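Local coordinates for CCHC-type domain-containing protein (Trypanosoma brucei brucei, PDB 7C45), which binds oligouridine RNA and probably acts as a 3'-5' exoribonuclease of the RNase D type, taking part in the trimming of guide RNAs, at residues L122-Q125 with V126-T129; S142-G145 with Y146-S150; V192-I195 with L196-S199. One frame throughout, in Å; residues are numbered along the deposited sequence.

Overall arrangement
All three contacts are local, between residues three to five apart at or within helices of the 3'-5' exonuclease fold, and their centres lie 11 to 12 Å apart. Contact 1 joins the end of strand 121-123, at an edge of the sheet, to helix 124-136; contact 2 runs from the loop before helix 144-152 into its first turns; contact 3 lies within helix 182-202. Contacts 1 and 3 are buried almost throughout, whereas contact 2 has partly exposed residues. The RNA is met by a side-chain amide in contact 1, and by a hydroxyl, a stacked ring and a backbone N-H in contact 2, but not by contact 3. Leu124, Met144 and Leu148 pack onto helix 182-202, tying the three together.

Contact 1: L122-Q125 with V126-T129; sequences LDLQ and VFFT. With nucleotides of chain B.
Asp123 OD1 is gripped by three backbone N-H groups: Val126 N, weakly Gln125 N, and Asp102 N from the loop after strand 97-100. The bond from Val126 N to Asp123 OD1 is 3.3 Å long and nearly straight (166°), but the donor stands above the carboxylate plane, 70° out of it. With CG anti to the backbone N (chi1 -177°), the carboxylate folds over the start of the helix, and its other oxygen, OD2, takes Cys103 N. An aspartate suits this N-cap because a short acidic side chain can accept from the first-turn amides, and its negative charge should be stabilised by the positive end of the helix dipole. It also crosses Val126 at about a right angle, Asp123 OD2 resting 3.5 Å from Val126 CG2. The helix then continues regularly, with Phe127 N bonded to Asp123 O at 2.9 Å.

Apolar side chains pack where the strand gives way to the helix. Leu122 CD1 approaches the Phe127 ring obliquely, 4.1 Å from Phe127 CD2, and Leu124 CD2 meets the same ring atom. Phe127 also packs against helix 212-226, while Leu124 reaches helix 182-202, so branched and aromatic residues fill the space between these elements.

Gln125 is long enough to leave the helix for the RNA. Its chain is extended beyond CG, carrying Gln125 NE2 to 2.8 Å from O2' of U8 of chain B, with a weak bond from NE2 to O3' of the same nucleotide. NE2 also reaches Ser142 O, and Arg141 NH1 holds OE1; together these fix the rotation of the amide. Contact with the 2'-hydroxyl reads a feature that DNA lacks. An aspartate N-cap thus marks the strand-to-helix junction of an RNase H-like exonuclease fold, where the first turn of the helix meets the bound RNA.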
loop_
_atom_site.group_PDB
_atom_site.type_symbol
_atom_site.label_atom_id
_atom_site.label_comp_id
_atom_site.label_asym_id
_atom_site.label_seq_id
_atom_site.Cartn_x
_atom_site.Cartn_y
_atom_site.Cartn_z
ATOM N N LEU A 122 4.317 7.069 5.225
ATOM C CA LEU A 122 4.012 7.461 3.852
ATOM C C LEU A 122 3.126 6.390 3.251
ATOM O O LEU A 122 3.535 5.230 3.170
ATOM C CB LEU A 122 5.290 7.620 3.027
ATOM C CG LEU A 122 5.071 8.032 1.573
ATOM C CD1 LEU A 122 4.449 9.398 1.555
ATOM C CD2 LEU A 122 6.442 8.092 0.884
ATOM N N ASP A 123 1.922 6.774 2.823
ATOM C CA ASP A 123 0.938 5.838 2.295
ATOM C C ASP A 123 1.013 5.896 0.774
ATOM O O ASP A 123 0.656 6.908 0.162
ATOM C CB ASP A 123 -0.454 6.188 2.815
ATOM C CG ASP A 123 -1.522 5.206 2.373
ATOM O OD1 ASP A 123 -1.400 4.559 1.331
ATOM O OD2 ASP A 123 -2.526 5.099 3.110
ATOM N N LEU A 124 1.508 4.826 0.162
ATOM C CA LEU A 124 1.754 4.882 -1.277
ATOM C C LEU A 124 0.458 4.839 -2.080
ATOM O O LEU A 124 0.412 5.337 -3.216
ATOM C CB LEU A 124 2.682 3.747 -1.692
ATOM C CG LEU A 124 4.109 3.839 -1.152
ATOM C CD1 LEU A 124 4.953 2.728 -1.785
ATOM C CD2 LEU A 124 4.747 5.226 -1.373
ATOM N N GLN A 125 -0.602 4.243 -1.533
ATOM C CA GLN A 125 -1.891 4.340 -2.215
ATOM C C GLN A 125 -2.337 5.786 -2.296
ATOM O O GLN A 125 -2.768 6.258 -3.357
ATOM C CB GLN A 125 -2.954 3.515 -1.490
ATOM C CG GLN A 125 -4.268 3.420 -2.250
ATOM C CD GLN A 125 -5.377 2.788 -1.423
ATOM O OE1 GLN A 125 -5.699 3.263 -0.347
ATOM N NE2 GLN A 125 -5.937 1.689 -1.919
ATOM N N VAL A 126 -2.228 6.506 -1.174
ATOM C CA VAL A 126 -2.532 7.937 -1.146
ATOM C C VAL A 126 -1.633 8.697 -2.126
ATOM O O VAL A 126 -2.099 9.595 -2.842
ATOM C CB VAL A 126 -2.413 8.486 0.286
ATOM C CG1 VAL A 126 -2.602 9.980 0.316
ATOM C CG2 VAL A 126 -3.467 7.828 1.186
ATOM N N PHE A 127 -0.335 8.356 -2.159
ATOM C CA PHE A 127 0.588 8.960 -3.128
ATOM C C PHE A 127 0.038 8.826 -4.545
ATOM O O PHE A 127 -0.057 9.812 -5.292
ATOM C CB PHE A 127 1.975 8.308 -3.016
ATOM C CG PHE A 127 3.139 9.243 -3.334
ATOM C CD1 PHE A 127 3.087 10.095 -4.412
ATOM C CD2 PHE A 127 4.258 9.267 -2.525
ATOM C CE1 PHE A 127 4.161 10.952 -4.715
ATOM C CE2 PHE A 127 5.334 10.130 -2.789
ATOM C CZ PHE A 127 5.273 10.975 -3.891
ATOM N N PHE A 128 -0.363 7.615 -4.919
ATOM C CA PHE A 128 -0.881 7.407 -6.268
ATOM C C PHE A 128 -2.159 8.198 -6.489
ATOM O O PHE A 128 -2.336 8.819 -7.543
ATOM C CB PHE A 128 -1.118 5.925 -6.532
ATOM C CG PHE A 128 -1.477 5.615 -7.970
ATOM C CD1 PHE A 128 -0.486 5.546 -8.938
ATOM C CD2 PHE A 128 -2.787 5.410 -8.344
ATOM C CE1 PHE A 128 -0.808 5.266 -10.253
ATOM C CE2 PHE A 128 -3.114 5.120 -9.660
ATOM C CZ PHE A 128 -2.128 5.043 -10.609
ATOM N N THR A 129 -3.063 8.204 -5.502
ATOM C CA THR A 129 -4.268 9.019 -5.642
ATOM C C THR A 129 -3.927 10.498 -5.790
ATOM O O THR A 129 -4.522 11.189 -6.618
ATOM C CB THR A 129 -5.204 8.787 -4.455
ATOM O OG1 THR A 129 -5.628 7.429 -4.487
ATOM C CG2 THR A 129 -6.428 9.695 -4.557
ATOM P P U B 8 -11.479 -1.820 -4.804
ATOM O OP1 U B 8 -12.883 -2.032 -4.389
ATOM O OP2 U B 8 -11.227 -1.082 -6.067
ATOM O "O5'" U B 8 -10.751 -1.161 -3.564
ATOM C "C5'" U B 8 -9.683 -0.252 -3.741
ATOM C "C4'" U B 8 -9.121 0.156 -2.412
ATOM O "O4'" U B 8 -10.155 0.783 -1.619
ATOM C "C3'" U B 8 -8.600 -0.960 -1.524
ATOM O "O3'" U B 8 -7.295 -1.355 -1.890
ATOM C "C2'" U B 8 -8.678 -0.336 -0.138
ATOM O "O2'" U B 8 -7.599 0.573 0.067
ATOM C "C1'" U B 8 -9.962 0.485 -0.259
ATOM N N1 U B 8 -11.169 -0.245 0.199
ATOM C C2 U B 8 -11.416 -0.272 1.546
ATOM O O2 U B 8 -10.658 0.229 2.351
ATOM N N3 U B 8 -12.569 -0.940 1.904
ATOM C C4 U B 8 -13.464 -1.521 1.019
ATOM O O4 U B 8 -14.475 -2.086 1.447
ATOM C C5 U B 8 -13.135 -1.414 -0.368
ATOM C C6 U B 8 -12.016 -0.783 -0.725
#

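Contact 2: S142-G145 with Y146-S150; sequences SGMG and YVLKS. With nucleotides of chain B.
With Tyr146 CG anti to the backbone N (chi1 -174°) and Ser142 OG anti to its carbonyl carbon (chi1 -67°), ring and hydroxyl converge on one base, that of U6 of chain B. Ser142 OG lies 3.7 Å from Tyr146 CD1, obliquely to the ring. The uracil covers one face of the tyrosine, its N3 lying 3.4 Å above the plane and over the ring centre. Serine supplies the polar complement: N3 of U6 donates to Ser142 OG at 2.7 Å, nearly straight at 165°. Stacking and this bond together hold the base in place and orient its N3 edge. Arg292 makes a cation-pi contact with Tyr146.

Gly143 occupies the N-cap position and, having no side chain, brings the backbone close to the phosphate of U9 of chain B. There Met144 N donates to OP1 of U9 at 3.3 Å, in the first turn, where the helix dipole would favour an anion. The turn itself is closed by Val147 N to Gly143 O, 3.0 Å. Val147 CG2 rests on Ser142 CB at 3.9 Å, backing the serine with a compact branched group.

Farther along, the flexible thioether of Met144 bends at chi2 and chi3 to bring Met144 SD to 3.9 Å from Leu148 CG. These two side chains cross obliquely, and both touch His194 of helix 182-202. Lys149 instead takes its amine to Arg292 O, near the second zinc knuckle. This helix N-terminus, meeting a phosphate with a backbone N-H and a base with an aromatic face, forms part of the RNA-binding site of the exonuclease domain.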
loop_
_atom_site.group_PDB
_atom_site.type_symbol
_atom_site.label_atom_id
_atom_site.label_comp_id
_atom_site.label_asym_id
_atom_site.label_seq_id
_atom_site.Cartn_x
_atom_site.Cartn_y
_atom_site.Cartn_z
ATOM N N SER A 142 -7.020 3.260 -5.661
ATOM C CA SER A 142 -6.863 2.080 -6.491
ATOM C C SER A 142 -6.213 0.960 -5.697
ATOM O O SER A 142 -5.448 1.198 -4.763
ATOM C CB SER A 142 -6.047 2.402 -7.742
ATOM O OG SER A 142 -6.796 3.286 -8.552
ATOM N N GLY A 143 -6.561 -0.266 -6.057
ATOM C CA GLY A 143 -6.001 -1.424 -5.399
ATOM C C GLY A 143 -4.553 -1.651 -5.814
ATOM O O GLY A 143 -4.054 -1.101 -6.784
ATOM N N MET A 144 -3.885 -2.516 -5.054
ATOM C CA MET A 144 -2.471 -2.787 -5.269
ATOM C C MET A 144 -2.183 -3.264 -6.689
ATOM O O MET A 144 -1.171 -2.885 -7.287
ATOM C CB MET A 144 -2.011 -3.831 -4.248
ATOM C CG MET A 144 -0.615 -4.335 -4.416
ATOM S SD MET A 144 0.648 -3.096 -4.118
ATOM C CE MET A 144 0.728 -3.145 -2.326
ATOM N N GLY A 145 -3.047 -4.110 -7.242
ATOM C CA GLY A 145 -2.787 -4.632 -8.576
ATOM C C GLY A 145 -2.752 -3.544 -9.634
ATOM O O GLY A 145 -1.846 -3.497 -10.469
ATOM N N TYR A 146 -3.742 -2.652 -9.594
ATOM C CA TYR A 146 -3.807 -1.527 -10.519
ATOM C C TYR A 146 -2.623 -0.584 -10.344
ATOM O O TYR A 146 -2.051 -0.096 -11.331
ATOM C CB TYR A 146 -5.119 -0.774 -10.304
ATOM C CG TYR A 146 -5.347 0.340 -11.310
ATOM C CD1 TYR A 146 -4.801 1.595 -11.125
ATOM C CD2 TYR A 146 -6.111 0.121 -12.442
ATOM C CE1 TYR A 146 -5.000 2.599 -12.047
ATOM C CE2 TYR A 146 -6.334 1.119 -13.358
ATOM C CZ TYR A 146 -5.779 2.357 -13.157
ATOM O OH TYR A 146 -5.985 3.359 -14.075
ATOM N N VAL A 147 -2.262 -0.277 -9.098
ATOM C CA VAL A 147 -1.143 0.631 -8.894
ATOM C C VAL A 147 0.146 -0.012 -9.365
ATOM O O VAL A 147 0.990 0.642 -9.983
ATOM C CB VAL A 147 -1.045 1.062 -7.428
ATOM C CG1 VAL A 147 0.186 1.957 -7.253
ATOM C CG2 VAL A 147 -2.288 1.759 -7.020
ATOM N N LEU A 148 0.324 -1.302 -9.078
ATOM C CA LEU A 148 1.530 -1.987 -9.522
ATOM C C LEU A 148 1.688 -1.895 -11.038
ATOM O O LEU A 148 2.765 -1.564 -11.539
ATOM C CB LEU A 148 1.501 -3.440 -9.053
ATOM C CG LEU A 148 2.149 -3.697 -7.703
ATOM C CD1 LEU A 148 1.948 -5.161 -7.344
ATOM C CD2 LEU A 148 3.635 -3.340 -7.750
ATOM N N LYS A 149 0.602 -2.135 -11.778
ATOM C CA LYS A 149 0.653 -2.127 -13.238
ATOM C C LYS A 149 0.916 -0.730 -13.777
ATOM O O LYS A 149 1.770 -0.533 -14.657
ATOM C CB LYS A 149 -0.661 -2.687 -13.790
ATOM C CG LYS A 149 -0.762 -2.788 -15.303
ATOM C CD LYS A 149 -1.857 -3.786 -15.664
ATOM C CE LYS A 149 -2.715 -3.328 -16.841
ATOM N NZ LYS A 149 -1.919 -3.117 -18.064
ATOM N N SER A 150 0.203 0.259 -13.254
ATOM C CA SER A 150 0.361 1.611 -13.764
ATOM C C SER A 150 1.717 2.206 -13.397
ATOM O O SER A 150 2.299 2.944 -14.192
ATOM C CB SER A 150 -0.770 2.497 -13.259
ATOM O OG SER A 150 -0.469 3.849 -13.524
ATOM P P U B 6 -13.223 -1.109 -14.713
ATOM O OP1 U B 6 -14.012 -2.353 -14.704
ATOM O OP2 U B 6 -13.842 0.153 -14.261
ATOM O "O5'" U B 6 -11.930 -1.305 -13.819
ATOM C "C5'" U B 6 -11.036 -2.381 -14.041
ATOM C "C4'" U B 6 -10.208 -2.646 -12.806
ATOM O "O4'" U B 6 -9.273 -1.553 -12.618
ATOM C "C3'" U B 6 -10.994 -2.754 -11.499
ATOM O "O3'" U B 6 -10.299 -3.647 -10.642
ATOM C "C2'" U B 6 -10.883 -1.345 -10.929
ATOM O "O2'" U B 6 -11.036 -1.237 -9.531
ATOM C "C1'" U B 6 -9.475 -0.964 -11.350
ATOM N N1 U B 6 -9.269 0.477 -11.476
ATOM C C2 U B 6 -8.525 1.082 -10.489
ATOM O O2 U B 6 -8.053 0.476 -9.541
ATOM N N3 U B 6 -8.327 2.428 -10.654
ATOM C C4 U B 6 -8.819 3.200 -11.672
ATOM O O4 U B 6 -8.561 4.408 -11.667
ATOM C C5 U B 6 -9.597 2.495 -12.645
ATOM C C6 U B 6 -9.806 1.183 -12.529
ATOM P P U B 9 -6.790 -2.856 -1.619
ATOM O OP1 U B 9 -5.418 -2.927 -2.180
ATOM O OP2 U B 9 -7.849 -3.757 -2.128
ATOM O "O5'" U B 9 -6.786 -2.956 -0.032
ATOM C "C5'" U B 9 -5.665 -2.554 0.746
ATOM C "C4'" U B 9 -5.894 -2.662 2.244
ATOM O "O4'" U B 9 -7.115 -2.001 2.645
ATOM C "C3'" U B 9 -6.028 -4.054 2.840
ATOM O "O3'" U B 9 -4.789 -4.706 2.982
ATOM C "C2'" U B 9 -6.731 -3.784 4.163
ATOM O "O2'" U B 9 -5.830 -3.297 5.151
ATOM C "C1'" U B 9 -7.667 -2.647 3.772
ATOM N N1 U B 9 -9.010 -3.143 3.419
ATOM C C2 U B 9 -9.860 -3.532 4.455
ATOM O O2 U B 9 -9.568 -3.488 5.633
ATOM N N3 U B 9 -11.092 -3.986 4.066
ATOM C C4 U B 9 -11.554 -4.095 2.771
ATOM O O4 U B 9 -12.690 -4.526 2.581
ATOM C C5 U B 9 -10.619 -3.682 1.762
ATOM C C6 U B 9 -9.405 -3.230 2.107
#

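Contact 3: V192-I195 with L196-S199; sequences VRHI and LLLS
This turn belongs to helix 182-202 of the RNase H-like exonuclease fold, just after Asp191, one of the residues that, with Asp41 and Glu43, bind calcium in this structure. Across it His194 and Leu197 lie side by side and point the same way, with Leu197 CD2 at the edge of the imidazole and in its plane. His194 binds zinc in another structure of this protein, though no zinc is bound to it here. Leu197 CD2 also lies 3.6 Å from Arg193 O; Leu197 CG sits between the backbone N and the carbonyl carbon (chi1 77°), an uncommon choice in a helix that folds the side chain back along the preceding turn. Leucine suits the place, for beyond this turn it packs on helix 4-12.

Regular bonds keep the backbone together: Leu196 N reaches Val192 O at 2.9 Å, and Leu197 N reaches Arg193 O at 3.0 Å. Around the helix, residue types follow their surroundings. Val192, small and branched, fits against Ala39 and Asp41 of strand 37-44, and Ile195 packs on Ala39 as well as Met144. Arg193 uses its long chain to pair with Glu186 in a salt bridge and to reach Tyr14 O. Leu198 leans back over the previous turn and touches Leu148 of helix 144-152; Leu198 N donates to His194 O at 2.9 Å, while Leu198 CG lies 3.1 Å from that same oxygen.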
loop_
_atom_site.group_PDB
_atom_site.type_symbol
_atom_site.label_atom_id
_atom_site.label_comp_id
_atom_site.label_asym_id
_atom_site.label_seq_id
_atom_site.Cartn_x
_atom_site.Cartn_y
_atom_site.Cartn_z
ATOM N N VAL A 192 4.358 -6.387 1.024
ATOM C CA VAL A 192 5.419 -5.476 1.445
ATOM C C VAL A 192 6.546 -5.447 0.421
ATOM O O VAL A 192 7.213 -4.420 0.273
ATOM C CB VAL A 192 5.970 -5.799 2.843
ATOM C CG1 VAL A 192 4.976 -5.330 3.935
ATOM C CG2 VAL A 192 6.345 -7.288 2.976
ATOM N N ARG A 193 6.776 -6.555 -0.290
ATOM C CA ARG A 193 7.709 -6.505 -1.419
ATOM C C ARG A 193 7.249 -5.471 -2.435
ATOM O O ARG A 193 8.036 -4.652 -2.914
ATOM C CB ARG A 193 7.825 -7.871 -2.107
ATOM C CG ARG A 193 8.451 -8.991 -1.303
ATOM C CD ARG A 193 8.771 -10.155 -2.237
ATOM N NE ARG A 193 9.053 -11.379 -1.522
ATOM C CZ ARG A 193 8.183 -12.369 -1.346
ATOM N NH1 ARG A 193 6.942 -12.277 -1.816
ATOM N NH2 ARG A 193 8.540 -13.448 -0.669
ATOM N N HIS A 194 5.966 -5.513 -2.778
ATOM C CA HIS A 194 5.401 -4.570 -3.739
ATOM C C HIS A 194 5.454 -3.143 -3.223
ATOM O O HIS A 194 5.727 -2.220 -3.977
ATOM C CB HIS A 194 3.962 -4.959 -4.048
ATOM C CG HIS A 194 3.837 -6.307 -4.668
ATOM N ND1 HIS A 194 4.789 -6.824 -5.521
ATOM C CD2 HIS A 194 2.877 -7.249 -4.554
ATOM C CE1 HIS A 194 4.418 -8.031 -5.906
ATOM N NE2 HIS A 194 3.263 -8.311 -5.335
ATOM N N ILE A 195 5.207 -2.949 -1.932
ATOM C CA ILE A 195 5.294 -1.617 -1.355
ATOM C C ILE A 195 6.709 -1.071 -1.472
ATOM O O ILE A 195 6.909 0.088 -1.842
ATOM C CB ILE A 195 4.823 -1.644 0.109
ATOM C CG1 ILE A 195 3.316 -1.894 0.125
ATOM C CG2 ILE A 195 5.157 -0.319 0.774
ATOM C CD1 ILE A 195 2.718 -2.220 1.534
ATOM N N LEU A 196 7.710 -1.882 -1.123
ATOM C CA LEU A 196 9.072 -1.369 -1.154
ATOM C C LEU A 196 9.494 -1.064 -2.587
ATOM O O LEU A 196 10.097 -0.022 -2.861
ATOM C CB LEU A 196 10.024 -2.362 -0.471
ATOM C CG LEU A 196 11.475 -1.899 -0.275
ATOM C CD1 LEU A 196 11.545 -0.752 0.711
ATOM C CD2 LEU A 196 12.401 -3.045 0.164
ATOM N N LEU A 197 9.136 -1.925 -3.528
ATOM C CA LEU A 197 9.547 -1.641 -4.897
ATOM C C LEU A 197 8.801 -0.433 -5.448
ATOM O O LEU A 197 9.377 0.367 -6.199
ATOM C CB LEU A 197 9.363 -2.871 -5.774
ATOM C CG LEU A 197 8.030 -3.351 -6.327
ATOM C CD1 LEU A 197 7.653 -2.636 -7.633
ATOM C CD2 LEU A 197 8.085 -4.846 -6.529
ATOM N N LEU A 198 7.522 -0.269 -5.070
ATOM C CA LEU A 198 6.772 0.902 -5.514
ATOM C C LEU A 198 7.384 2.190 -5.006
ATOM O O LEU A 198 7.299 3.225 -5.686
ATOM C CB LEU A 198 5.323 0.809 -5.041
ATOM C CG LEU A 198 4.468 -0.120 -5.913
ATOM C CD1 LEU A 198 3.108 -0.368 -5.264
ATOM C CD2 LEU A 198 4.311 0.439 -7.338
ATOM N N SER A 199 7.954 2.166 -3.796
ATOM C CA SER A 199 8.582 3.367 -3.256
ATOM C C SER A 199 9.738 3.819 -4.130
ATOM O O SER A 199 10.016 5.014 -4.204
ATOM C CB SER A 199 9.069 3.141 -1.827
ATOM O OG SER A 199 10.161 2.235 -1.811
#